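Side-chain contact in reducing-end xylose-releasing exo-oligoxylanase Rex8A (Paenibacillus barcinonensis, PDB 6SUD), which hydrolyses short xylooligosaccharides, linear or branched, releasing xylose from their reducing ends during xylan breakdown: residues Y305-I310 with F315-A320. The protein carries 1 engineered substitution. Numbering follows the deposited sequence.
Engineered in segment 315-320: Ala320 (natural residue Leu).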
loop_
_atom_site.group_PDB
_atom_site.type_symbol
_atom_site.label_atom_id
_atom_site.label_comp_id
_atom_site.label_asym_id
_atom_site.label_seq_id
_atom_site.Cartn_x
_atom_site.Cartn_y
_atom_site.Cartn_z
ATOM N N TYR A 305 12.877 -17.824 -2.156
ATOM C CA TYR A 305 12.653 -16.734 -1.171
ATOM C C TYR A 305 12.202 -17.351 0.158
ATOM O O TYR A 305 11.300 -18.202 0.167
ATOM C CB TYR A 305 11.602 -15.755 -1.688
ATOM C CG TYR A 305 12.021 -14.780 -2.755
ATOM C CD1 TYR A 305 13.351 -14.509 -3.039
ATOM C CD2 TYR A 305 11.057 -14.083 -3.462
ATOM C CE1 TYR A 305 13.713 -13.575 -3.998
ATOM C CE2 TYR A 305 11.398 -13.136 -4.412
ATOM C CZ TYR A 305 12.733 -12.871 -4.671
ATOM O OH TYR A 305 13.064 -11.946 -5.617
ATOM N N ARG A 306 12.810 -16.927 1.263
ATOM C CA ARG A 306 12.490 -17.420 2.623
ATOM C C ARG A 306 11.980 -16.254 3.474
ATOM O O ARG A 306 11.896 -15.116 2.963
ATOM C CB ARG A 306 13.739 -18.002 3.289
ATOM C CG ARG A 306 14.565 -18.921 2.406
ATOM C CD ARG A 306 13.827 -20.187 2.062
ATOM N NE ARG A 306 14.716 -21.095 1.345
ATOM C CZ ARG A 306 15.549 -21.965 1.915
ATOM N NH1 ARG A 306 15.618 -22.084 3.235
ATOM N NH2 ARG A 306 16.311 -22.726 1.149
ATOM N N ARG A 307 11.640 -16.534 4.722
ATOM C CA ARG A 307 11.657 -15.506 5.788
ATOM C C ARG A 307 13.130 -15.203 6.062
ATOM O O ARG A 307 13.930 -16.131 5.989
ATOM C CB ARG A 307 10.955 -16.008 7.051
ATOM C CG ARG A 307 10.841 -14.966 8.155
ATOM C CD ARG A 307 10.353 -15.611 9.449
ATOM N NE ARG A 307 9.037 -16.230 9.311
ATOM C CZ ARG A 307 7.863 -15.623 9.495
ATOM N NH1 ARG A 307 7.797 -14.349 9.845
ATOM N NH2 ARG A 307 6.737 -16.293 9.324
ATOM N N TYR A 308 13.482 -13.960 6.376
ATOM C CA TYR A 308 14.888 -13.577 6.664
ATOM C C TYR A 308 14.928 -12.738 7.935
ATOM O O TYR A 308 13.989 -12.011 8.177
ATOM C CB TYR A 308 15.512 -12.776 5.518
ATOM C CG TYR A 308 15.552 -13.483 4.184
ATOM C CD1 TYR A 308 16.631 -14.276 3.815
ATOM C CD2 TYR A 308 14.512 -13.346 3.282
ATOM C CE1 TYR A 308 16.648 -14.931 2.590
ATOM C CE2 TYR A 308 14.526 -13.982 2.050
ATOM C CZ TYR A 308 15.606 -14.766 1.698
ATOM O OH TYR A 308 15.589 -15.426 0.501
ATOM N N THR A 309 16.003 -12.843 8.708
ATOM C CA THR A 309 16.271 -11.849 9.773
ATOM C C THR A 309 16.649 -10.566 9.033
ATOM O O THR A 309 16.998 -10.667 7.845
ATOM C CB THR A 309 17.352 -12.302 10.756
ATOM O OG1 THR A 309 18.585 -12.312 10.029
ATOM C CG2 THR A 309 17.042 -13.637 11.398
ATOM N N ILE A 310 16.617 -9.402 9.667
ATOM C CA ILE A 310 16.884 -8.147 8.901
ATOM C C ILE A 310 18.375 -8.063 8.538
ATOM O O ILE A 310 18.673 -7.311 7.585
ATOM C CB ILE A 310 16.353 -6.874 9.590
ATOM C CG1 ILE A 310 17.008 -6.628 10.949
ATOM C CG2 ILE A 310 14.831 -6.910 9.666
ATOM C CD1 ILE A 310 16.660 -5.314 11.572
ATOM N N PHE A 315 15.718 -18.144 7.183
ATOM C CA PHE A 315 14.993 -19.239 7.878
ATOM C C PHE A 315 14.831 -20.395 6.890
ATOM O O PHE A 315 15.001 -20.200 5.679
ATOM C CB PHE A 315 13.605 -18.805 8.354
ATOM C CG PHE A 315 13.593 -17.824 9.494
ATOM C CD1 PHE A 315 14.046 -16.525 9.313
ATOM C CD2 PHE A 315 13.089 -18.184 10.733
ATOM C CE1 PHE A 315 14.018 -15.621 10.362
ATOM C CE2 PHE A 315 13.056 -17.275 11.778
ATOM C CZ PHE A 315 13.530 -15.998 11.589
ATOM N N ASN A 316 14.504 -21.579 7.394
ATOM C CA ASN A 316 14.198 -22.741 6.519
ATOM C C ASN A 316 12.848 -22.477 5.832
ATOM O O ASN A 316 12.669 -22.847 4.649
ATOM C CB ASN A 316 14.277 -24.035 7.322
ATOM C CG ASN A 316 15.704 -24.321 7.737
ATOM O OD1 ASN A 316 16.607 -24.316 6.898
ATOM N ND2 ASN A 316 15.925 -24.520 9.023
ATOM N N GLU A 317 11.957 -21.799 6.545
ATOM C CA GLU A 317 10.571 -21.467 6.124
ATOM C C GLU A 317 10.587 -20.647 4.834
ATOM O O GLU A 317 11.329 -19.672 4.726
ATOM C CB GLU A 317 9.920 -20.714 7.280
ATOM C CG GLU A 317 8.506 -20.256 7.013
ATOM C CD GLU A 317 7.955 -19.386 8.127
ATOM O OE1 GLU A 317 8.725 -19.043 9.044
ATOM O OE2 GLU A 317 6.773 -19.045 8.070
ATOM N N PRO A 318 9.744 -20.991 3.833
ATOM C CA PRO A 318 9.639 -20.216 2.598
ATOM C C PRO A 318 8.829 -18.931 2.807
ATOM O O PRO A 318 8.049 -18.883 3.727
ATOM C CB PRO A 318 8.853 -21.152 1.674
ATOM C CG PRO A 318 7.925 -21.857 2.634
ATOM C CD PRO A 318 8.789 -22.113 3.855
ATOM N N ALA A 319 9.007 -17.939 1.937
ATOM C CA ALA A 319 8.071 -16.795 1.845
ATOM C C ALA A 319 6.686 -17.361 1.527
ATOM O O ALA A 319 6.591 -18.233 0.643
ATOM C CB ALA A 319 8.528 -15.817 0.795
ATOM N N ALA A 320 5.646 -16.890 2.211
ATOM C CA ALA A 320 4.244 -17.237 1.887
ATOM C C ALA A 320 3.862 -16.564 0.568
ATOM O O ALA A 320 3.094 -17.163 -0.179
ATOM C CB ALA A 320 3.300 -16.845 2.999
#
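Arg307 and Phe315 meet across a short antiparallel beta-hairpin on the periphery of this glycoside hydrolase family 8 domain; the side chain of Arg307 lies about 9 Å from a bound xylose. CD of Arg307 sits over the centre of the Phe315 ring, 3.6 Å from its centroid in a CH-pi contact, while Thr309 CG2 packs against CE1 of the same ring. With CG anti to the backbone N (chi1 -176°), the Arg307 chain runs across that face, then bends at chi3 to grip Glu317 side-on in a two-bond salt bridge: NE meets OE1 at 2.8 Å from above the carboxylate plane, and NH2 lies 3.0 Å from OE2, on the syn side but tilted from that plane. Replacing this arginine with an alanine would probably leave the Glu317 carboxylate without its cationic mate and strip the Phe315 face of its methylene cover. Tyr263, in cation-pi contact with Arg307, also touches Glu317, and His261 meets the Phe315 ring edge-to-face. Backbone hydrogen bonds run from Phe315 N to Arg307 O, Arg307 N to Glu317 O and Ala319 N to Tyr305 O, around a corner at Asn316 and Glu317. Before it, NH1 of Arg306, whose NH2 salt-bridges Asp304, reaches an in-plane lone pair of Phe315 O at 3.1 Å.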